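Side-chain contacts in L-tyrosine isonitrile synthase (Pseudomonas aeruginosa, PDB 3E59), which converts the amino group of L-tyrosine into an isonitrile, taking the carbon from C2 of ribulose 5-phosphate, in paerucumarin biosynthesis: residues A[202-205]-A[206-210]; A[117-120]-A[121-125]; A[92-95]-A[96-100]; A[51-55]-A[56-60]. All blocks are in the same frame, centred on the assembly; numbering follows the deposited sequence.

Interaction 1 (A[202-205]-A[206-210]); sequences ITRF and LYEDG
The last turns of helix 193-210 place Arg-204 and Glu-208 one turn apart, an i to i+4 pair of opposite charge. The two side chains lie alongside and point the same way, but they meet through the arginine stem: Glu-208 OE2 stands 3.4 Å from Arg-204 CG and 3.6 Å from Arg-204 CD. Bending at chi3 (66°) carries the guanidinium away from the acid. Arg-204 NE therefore stays 4.3 Å from Glu-208 OE2, beyond a salt bridge, so any attraction is probably modest; the two flat groups are turned 64° apart. Backbone bonds of the alpha-helix run beneath the pair: Tyr-207 N donates to Thr-203 O at 2.8 Å, Glu-208 N to Arg-204 O, and Asp-209 N to Phe-205 O at 2.8 Å. Leu-206 N reaches Ile-202 O at 3.2 Å. On the buried side of this turn, Leu-206 CG sits 3.3 Å from the same Ile-202 O, while Leu-206 CD1 approaches Ile-202 CG2 at 4.1 Å. That methyl of Ile-202 stands trans to its own backbone N, and the two apolar side chains meet at an oblique angle. Helix 219-247 packs against this part of the helix, with Ile-234 touching Ile-202 and Ala-230 touching Thr-203, whose hydroxyl bonds to Tyr-199 O. At the end of the helix the Asp-209 carboxylate folds back beside Phe-205 O, and its OD1 takes a salt bridge from Lys-76 and a hydrogen bond with Ser-71.

Interaction 2 (A[117-120]-A[121-125]); sequences RVFG and DLVRI
Phe-119 leans on Val-123 four residues on, and most of the contact lies near the root of its side chain. Its CB is 3.9 Å from Val-123 CG2 and 4.1 Å from Val-123 CG1, so the fork of the valine straddles the methylene. One bond further out, Phe-119 CG meets Val-123 CG1 at 4.1 Å, and Phe-119 CD1 meets Val-123 CG2 at 4.1 Å. The valine thus comes obliquely to the near end of the ring. Because chi1 (-54°) lays CG beside the backbone N, the ring also passes Val-118, whose CG2 stands 3.5 Å above one ring face, offset toward the rim. The far end of the ring leads away from Val-123, and the side chain packs on Val-233 and Ser-237 of helix 219-247. Behind the ring, Phe-119 O is approached from the other segment by Leu-122: its N donates a weak hydrogen bond of 3.4 Å to that oxygen, and its CB lies 3.6 Å from it. Helix 219-247 ties this region down through its arginines, Arg-229 bonding to Leu-122 O and Arg-236 to Val-118 O. Gly-120, with positive phi (71°), breaks the helical course between the two segments. The arrangement is that of a turn ending the short helix 116-119, with an apolar i to i+4 pair bridging the glycine before the chain enters helix 127-144.

Interaction 3 (A[92-95]-A[96-100]); sequences FLNH and LCQRI
Leu-96 meets Phe-92 first: its N donates to Phe-92 O at 2.9 Å, and its CD2 methyl comes obliquely to the phenyl ring, 4.2 Å from Phe-92 CE2. Next along helix 84-103, Cys-97 bonds weakly through its N to Leu-93 O, and its SG lies 3.7 Å from that same oxygen. The thiol side of the helix faces Ile-110 of strand 108-112. Gln-98, its N bonded to Asn-94 O, reaches back between two polar neighbours. Its OE1 lies in the plane of the His-95 imidazole, at the ring edge, 3.4 Å from His-95 CD2, with amide and ring nearly perpendicular (81°). Its CD is 3.8 Å from Asn-94 ND2, and the two amide planes differ by 51°; Asn-94 OD1 is held by the backbone N of His-148. Arg-99 donates its N to His-95 O at 2.9 Å and takes a face of the same imidazole. With chi1 at -64°, its CG lies beside the backbone N and comes to 4.0 Å from the centroid of the His-95 ring, a CH-pi contact offset toward the rim. Arg-99 CD follows, 3.7 Å from His-95 CE1, before the chain bends and its NH1 makes a long, weak ion pair with Glu-18. Round His-95 the side chains thus add dispersion, and possibly a weak C-H to oxygen attraction, to the helix's backbone bonds.

Interaction 4 (A[51-55]-A[56-60]); sequences AAFIE and AGEPI
Phe-53 O accepts two amides from beyond the helix end: Glu-58 N at 3.0 Å, nearly straight (160°), and, weakly, Ala-56 N at 3.2 Å. Gly-57 N turns instead to Ile-54 O at 3.1 Å, standing above the carbonyl plane rather than on a lone pair. These bonds wrap the final turn of helix 35-55, and Gly-57 reverses the chain with positive phi. The reversal brings the following residues back over Phe-53. Its side chain, with CG placed beside the backbone N (chi1 -68°), receives the backbone of Ile-60 over one ring face, Ile-60 CA being 3.9 Å from Phe-53 CG. Pro-59 O approaches the ring obliquely, 3.3 Å from Phe-53 CD1. The Glu-58 side chain crosses that of Phe-53 at about a right angle, carboxylate and ring planes 54° apart, with OE1 3.9 Å from the same CD1, but that oxygen is engaged in a salt bridge with Arg-250, whose side chain also touches Phe-53. Ile-60 adds both its branches, CG1 at 4.0 Å from Phe-53 CB and CG2 against Phe-53 CD2, while its CD1 end meets Ile-54 CG1 at 4.3 Å. Tyr-104 lies beside both isoleucines and bonds to Glu-58 O. This is a Schellman motif closing a helix, followed, after Pro-59, by strand 60-64, the middle strand of the five-stranded parallel sheet.

How the interactions relate
Along the chain the contacts run 4, 3, 2, 1, from helix 35-55 through helix 84-103 and the turn after helix 116-119 to the end of helix 193-210. They form two neighbouring pairs. Interactions 3 and 4, centres about 17 Å apart, meet through Ile-100 CG2 and Ile-60 CD1 at 3.9 Å, where helix 84-103 lies on strand 60-64 of the parallel sheet. Interactions 1 and 2, about 13 Å apart, meet through Leu-206 CD2 and Val-123 CG1 at 4.0 Å, and both rest on helix 219-247. The pairs lie on opposite sides of the single chain's centre, nearest atoms at least about 16 Å apart, so each shapes its own part of the fold.

Interaction 1 (A[202-205]-A[206-210])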
# COMPACT_ATOMS: atom_id res chain seq x y z
N ILE A 202 5.52 4.66 -10.11
CA ILE A 202 6.48 4.95 -9.06
C ILE A 202 7.28 6.22 -9.36
O ILE A 202 7.56 7.00 -8.45
CB ILE A 202 7.44 3.76 -8.79
CG1 ILE A 202 6.64 2.48 -8.43
CG2 ILE A 202 8.47 4.12 -7.71
CD1 ILE A 202 5.58 2.62 -7.27
N THR A 203 7.64 6.43 -10.62
CA THR A 203 8.29 7.68 -11.04
C THR A 203 7.38 8.86 -10.72
O THR A 203 7.82 9.87 -10.16
CB THR A 203 8.63 7.66 -12.54
OG1 THR A 203 9.47 6.53 -12.83
CG2 THR A 203 9.37 8.94 -12.96
N ARG A 204 6.09 8.72 -11.03
CA ARG A 204 5.14 9.80 -10.77
C ARG A 204 5.01 10.17 -9.29
O ARG A 204 4.93 11.36 -8.98
CB ARG A 204 3.78 9.52 -11.41
CG ARG A 204 2.83 10.73 -11.37
CD ARG A 204 1.49 10.45 -12.03
NE ARG A 204 0.71 9.45 -11.29
CZ ARG A 204 0.58 8.17 -11.66
NH1 ARG A 204 1.19 7.74 -12.76
NH2 ARG A 204 -0.15 7.33 -10.93
N PHE A 205 5.00 9.17 -8.40
CA PHE A 205 4.93 9.43 -6.95
C PHE A 205 6.16 10.22 -6.50
O PHE A 205 6.05 11.18 -5.75
CB PHE A 205 4.91 8.15 -6.10
CG PHE A 205 3.75 7.21 -6.37
CD1 PHE A 205 2.60 7.64 -7.02
CD2 PHE A 205 3.82 5.90 -5.91
CE1 PHE A 205 1.55 6.76 -7.24
CE2 PHE A 205 2.75 5.00 -6.13
CZ PHE A 205 1.63 5.43 -6.79
N LEU A 206 7.33 9.77 -6.93
CA LEU A 206 8.58 10.43 -6.58
C LEU A 206 8.66 11.84 -7.15
O LEU A 206 9.06 12.77 -6.45
CB LEU A 206 9.78 9.59 -7.04
CG LEU A 206 9.85 8.21 -6.39
CD1 LEU A 206 10.90 7.36 -7.05
CD2 LEU A 206 10.12 8.30 -4.88
N TYR A 207 8.27 12.00 -8.41
CA TYR A 207 8.25 13.32 -9.03
C TYR A 207 7.29 14.27 -8.30
O TYR A 207 7.65 15.40 -7.96
CB TYR A 207 7.91 13.19 -10.52
CG TYR A 207 7.61 14.51 -11.20
CD1 TYR A 207 8.65 15.34 -11.62
CD2 TYR A 207 6.30 14.92 -11.43
CE1 TYR A 207 8.40 16.54 -12.25
CE2 TYR A 207 6.03 16.15 -12.06
CZ TYR A 207 7.10 16.94 -12.47
OH TYR A 207 6.90 18.16 -13.09
N GLU A 208 6.08 13.80 -8.05
CA GLU A 208 5.07 14.59 -7.35
C GLU A 208 5.45 14.90 -5.90
O GLU A 208 5.14 15.98 -5.40
CB GLU A 208 3.69 13.95 -7.49
CG GLU A 208 3.15 14.12 -8.92
CD GLU A 208 1.78 13.50 -9.16
OE1 GLU A 208 1.15 12.95 -8.24
OE2 GLU A 208 1.33 13.57 -10.32
N ASP A 209 6.14 13.97 -5.24
CA ASP A 209 6.72 14.23 -3.92
C ASP A 209 7.69 15.41 -3.93
O ASP A 209 7.79 16.13 -2.93
CB ASP A 209 7.49 13.00 -3.43
CG ASP A 209 6.60 11.99 -2.70
OD1 ASP A 209 5.39 12.25 -2.50
OD2 ASP A 209 7.15 10.94 -2.32
N GLY A 210 8.43 15.58 -5.03
CA GLY A 210 9.42 16.65 -5.16
C GLY A 210 8.85 17.97 -5.65
O GLY A 210 9.47 19.02 -5.49

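Interaction 2 (A[117-120]-A[121-125])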
# COMPACT_ATOMS: atom_id res chain seq x y z
N ARG A 117 10.40 1.69 6.65
CA ARG A 117 11.80 1.52 6.97
C ARG A 117 12.63 1.04 5.78
O ARG A 117 13.83 1.28 5.77
CB ARG A 117 11.96 0.57 8.16
CG ARG A 117 13.34 0.63 8.85
CD ARG A 117 13.51 1.91 9.66
NE ARG A 117 12.68 1.90 10.87
CZ ARG A 117 12.39 2.98 11.59
NH1 ARG A 117 12.85 4.17 11.23
NH2 ARG A 117 11.62 2.86 12.67
N VAL A 118 12.01 0.38 4.80
CA VAL A 118 12.78 -0.27 3.71
C VAL A 118 13.48 0.70 2.74
O VAL A 118 14.53 0.36 2.18
CB VAL A 118 11.95 -1.37 2.91
CG1 VAL A 118 11.09 -2.22 3.84
CG2 VAL A 118 11.12 -0.78 1.81
N PHE A 119 12.92 1.90 2.58
CA PHE A 119 13.40 2.85 1.55
C PHE A 119 14.64 3.67 1.93
O PHE A 119 15.59 3.79 1.14
CB PHE A 119 12.26 3.77 1.11
CG PHE A 119 11.03 3.03 0.64
CD1 PHE A 119 9.79 3.28 1.22
CD2 PHE A 119 11.12 2.07 -0.37
CE1 PHE A 119 8.65 2.59 0.80
CE2 PHE A 119 9.98 1.38 -0.79
CZ PHE A 119 8.75 1.64 -0.21
N GLY A 120 14.63 4.21 3.14
CA GLY A 120 15.72 5.05 3.61
C GLY A 120 15.71 6.38 2.89
O GLY A 120 14.67 7.05 2.80
N ASP A 121 16.88 6.73 2.34
CA ASP A 121 17.08 8.00 1.66
C ASP A 121 16.46 8.06 0.27
O ASP A 121 16.56 9.09 -0.41
CB ASP A 121 18.59 8.35 1.59
CG ASP A 121 19.40 7.38 0.72
OD1 ASP A 121 19.11 7.26 -0.50
OD2 ASP A 121 20.35 6.75 1.24
N LEU A 122 15.82 6.97 -0.16
CA LEU A 122 15.26 6.90 -1.51
C LEU A 122 14.00 7.75 -1.66
O LEU A 122 13.81 8.39 -2.69
CB LEU A 122 15.05 5.46 -1.98
CG LEU A 122 16.25 4.72 -2.59
CD1 LEU A 122 15.97 3.23 -2.65
CD2 LEU A 122 16.65 5.26 -4.00
N VAL A 123 13.14 7.74 -0.64
CA VAL A 123 11.93 8.58 -0.64
C VAL A 123 12.09 9.85 0.22
O VAL A 123 11.25 10.76 0.16
CB VAL A 123 10.63 7.78 -0.31
CG1 VAL A 123 10.49 6.60 -1.27
CG2 VAL A 123 10.60 7.30 1.12
N ARG A 124 13.18 9.90 0.99
CA ARG A 124 13.60 11.10 1.71
C ARG A 124 12.67 11.48 2.87
O ARG A 124 12.30 12.64 3.07
CB ARG A 124 13.86 12.27 0.75
CG ARG A 124 15.09 12.04 -0.15
CD ARG A 124 14.97 12.73 -1.49
NE ARG A 124 16.17 12.52 -2.31
CZ ARG A 124 16.37 13.06 -3.51
NH1 ARG A 124 15.46 13.85 -4.06
NH2 ARG A 124 17.50 12.80 -4.17
N ILE A 125 12.31 10.47 3.65
CA ILE A 125 11.60 10.65 4.90
C ILE A 125 12.56 10.11 5.95
O ILE A 125 13.00 8.96 5.84
CB ILE A 125 10.24 9.92 4.89
CG1 ILE A 125 9.33 10.48 3.79
CG2 ILE A 125 9.53 10.01 6.25
CD1 ILE A 125 8.25 9.52 3.31

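Interaction 3 (A[92-95]-A[96-100])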
# COMPACT_ATOMS: atom_id res chain seq x y z
N PHE A 92 -11.75 0.01 7.16
CA PHE A 92 -12.22 -0.82 6.04
C PHE A 92 -11.61 -2.22 6.06
O PHE A 92 -12.32 -3.22 5.84
CB PHE A 92 -11.94 -0.17 4.67
CG PHE A 92 -12.14 -1.13 3.53
CD1 PHE A 92 -13.42 -1.35 3.02
CD2 PHE A 92 -11.07 -1.87 3.02
CE1 PHE A 92 -13.62 -2.27 2.01
CE2 PHE A 92 -11.26 -2.79 2.01
CZ PHE A 92 -12.53 -2.99 1.50
N LEU A 93 -10.30 -2.28 6.28
CA LEU A 93 -9.57 -3.53 6.21
C LEU A 93 -10.02 -4.44 7.34
O LEU A 93 -10.16 -5.66 7.15
CB LEU A 93 -8.06 -3.29 6.31
CG LEU A 93 -7.33 -2.63 5.13
CD1 LEU A 93 -5.90 -2.33 5.53
CD2 LEU A 93 -7.37 -3.51 3.91
N ASN A 94 -10.25 -3.85 8.50
CA ASN A 94 -10.79 -4.60 9.62
C ASN A 94 -12.19 -5.15 9.34
O ASN A 94 -12.48 -6.29 9.71
CB ASN A 94 -10.78 -3.78 10.91
CG ASN A 94 -11.00 -4.65 12.12
OD1 ASN A 94 -10.13 -5.44 12.47
ND2 ASN A 94 -12.17 -4.54 12.74
N HIS A 95 -13.05 -4.37 8.69
CA HIS A 95 -14.42 -4.81 8.42
C HIS A 95 -14.44 -5.90 7.35
O HIS A 95 -15.27 -6.79 7.41
CB HIS A 95 -15.35 -3.64 8.05
CG HIS A 95 -16.80 -4.02 8.00
ND1 HIS A 95 -17.56 -3.91 6.85
CD2 HIS A 95 -17.63 -4.51 8.96
CE1 HIS A 95 -18.79 -4.32 7.11
NE2 HIS A 95 -18.86 -4.68 8.38
N LEU A 96 -13.54 -5.81 6.39
CA LEU A 96 -13.33 -6.88 5.41
C LEU A 96 -13.09 -8.25 6.10
O LEU A 96 -13.67 -9.27 5.71
CB LEU A 96 -12.17 -6.49 4.49
CG LEU A 96 -11.79 -7.36 3.28
CD1 LEU A 96 -12.86 -7.34 2.19
CD2 LEU A 96 -10.49 -6.86 2.71
N CYS A 97 -12.25 -8.25 7.14
CA CYS A 97 -11.96 -9.47 7.90
C CYS A 97 -13.20 -9.97 8.63
O CYS A 97 -13.44 -11.18 8.68
CB CYS A 97 -10.82 -9.22 8.91
SG CYS A 97 -9.16 -9.04 8.18
N GLN A 98 -13.99 -9.03 9.18
CA GLN A 98 -15.25 -9.36 9.87
C GLN A 98 -16.29 -9.97 8.92
O GLN A 98 -16.94 -10.97 9.25
CB GLN A 98 -15.82 -8.12 10.59
CG GLN A 98 -14.95 -7.61 11.76
CD GLN A 98 -15.51 -6.36 12.44
OE1 GLN A 98 -15.95 -5.41 11.79
NE2 GLN A 98 -15.47 -6.35 13.77
N ARG A 99 -16.43 -9.39 7.73
CA ARG A 99 -17.34 -9.95 6.71
C ARG A 99 -16.99 -11.39 6.30
O ARG A 99 -17.87 -12.21 6.10
CB ARG A 99 -17.44 -9.05 5.48
CG ARG A 99 -18.04 -7.68 5.77
CD ARG A 99 -18.60 -7.01 4.52
NE ARG A 99 -20.07 -7.06 4.49
CZ ARG A 99 -20.79 -7.95 3.82
NH1 ARG A 99 -20.20 -8.90 3.08
NH2 ARG A 99 -22.11 -7.90 3.87
N ILE A 100 -15.69 -11.68 6.16
CA ILE A 100 -15.21 -13.04 5.92
C ILE A 100 -15.58 -13.96 7.09
O ILE A 100 -16.05 -15.08 6.87
CB ILE A 100 -13.66 -13.07 5.65
CG1 ILE A 100 -13.33 -12.42 4.30
CG2 ILE A 100 -13.13 -14.50 5.71
CD1 ILE A 100 -11.85 -12.23 4.02

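Interaction 4 (A[51-55]-A[56-60])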
# COMPACT_ATOMS: atom_id res chain seq x y z
N ALA A 51 -8.00 -21.55 -0.12
CA ALA A 51 -8.52 -22.87 0.23
C ALA A 51 -7.60 -23.63 1.18
O ALA A 51 -8.06 -24.44 1.98
CB ALA A 51 -8.80 -23.68 -1.03
N ALA A 52 -6.30 -23.36 1.10
CA ALA A 52 -5.30 -23.97 2.00
C ALA A 52 -5.61 -23.68 3.47
O ALA A 52 -5.57 -24.58 4.31
CB ALA A 52 -3.91 -23.50 1.63
N PHE A 53 -5.91 -22.42 3.78
CA PHE A 53 -6.30 -22.04 5.15
C PHE A 53 -7.61 -22.70 5.58
O PHE A 53 -7.70 -23.22 6.70
CB PHE A 53 -6.38 -20.51 5.29
CG PHE A 53 -5.05 -19.81 5.17
CD1 PHE A 53 -4.14 -19.82 6.23
CD2 PHE A 53 -4.70 -19.13 4.00
CE1 PHE A 53 -2.90 -19.19 6.12
CE2 PHE A 53 -3.45 -18.49 3.88
CZ PHE A 53 -2.55 -18.52 4.94
N ILE A 54 -8.60 -22.69 4.69
CA ILE A 54 -9.95 -23.20 4.98
C ILE A 54 -9.95 -24.71 5.25
O ILE A 54 -10.62 -25.18 6.18
CB ILE A 54 -10.98 -22.80 3.88
CG1 ILE A 54 -11.07 -21.27 3.77
CG2 ILE A 54 -12.37 -23.41 4.18
CD1 ILE A 54 -11.97 -20.78 2.67
N GLU A 55 -9.17 -25.45 4.46
CA GLU A 55 -9.03 -26.90 4.63
C GLU A 55 -8.40 -27.26 5.97
O GLU A 55 -8.72 -28.28 6.55
CB GLU A 55 -8.23 -27.50 3.46
CG GLU A 55 -9.10 -27.81 2.23
CD GLU A 55 -8.33 -27.85 0.90
OE1 GLU A 55 -7.10 -27.56 0.89
OE2 GLU A 55 -8.97 -28.15 -0.13
N ALA A 56 -7.52 -26.38 6.46
CA ALA A 56 -6.86 -26.59 7.75
C ALA A 56 -7.64 -26.01 8.93
O ALA A 56 -7.17 -26.07 10.07
CB ALA A 56 -5.44 -26.04 7.71
N GLY A 57 -8.83 -25.45 8.67
CA GLY A 57 -9.63 -24.80 9.70
C GLY A 57 -8.90 -23.66 10.39
O GLY A 57 -9.16 -23.36 11.55
N GLU A 58 -7.97 -23.03 9.68
CA GLU A 58 -7.16 -21.95 10.23
C GLU A 58 -7.70 -20.61 9.74
O GLU A 58 -8.35 -20.55 8.68
CB GLU A 58 -5.70 -22.08 9.77
CG GLU A 58 -4.92 -23.24 10.35
CD GLU A 58 -3.70 -23.58 9.50
OE1 GLU A 58 -3.57 -23.05 8.38
OE2 GLU A 58 -2.87 -24.40 9.96
N PRO A 59 -7.44 -19.52 10.49
CA PRO A 59 -7.86 -18.21 9.98
C PRO A 59 -7.08 -17.86 8.71
O PRO A 59 -5.91 -18.25 8.57
CB PRO A 59 -7.53 -17.24 11.13
CG PRO A 59 -7.30 -18.12 12.34
CD PRO A 59 -6.78 -19.42 11.81
N ILE A 60 -7.73 -17.16 7.78
CA ILE A 60 -7.06 -16.78 6.53
C ILE A 60 -6.11 -15.60 6.78
O ILE A 60 -6.52 -14.54 7.26
CB ILE A 60 -8.10 -16.44 5.43
CG1 ILE A 60 -9.11 -17.58 5.27
CG2 ILE A 60 -7.40 -16.14 4.08
CD1 ILE A 60 -10.42 -17.14 4.66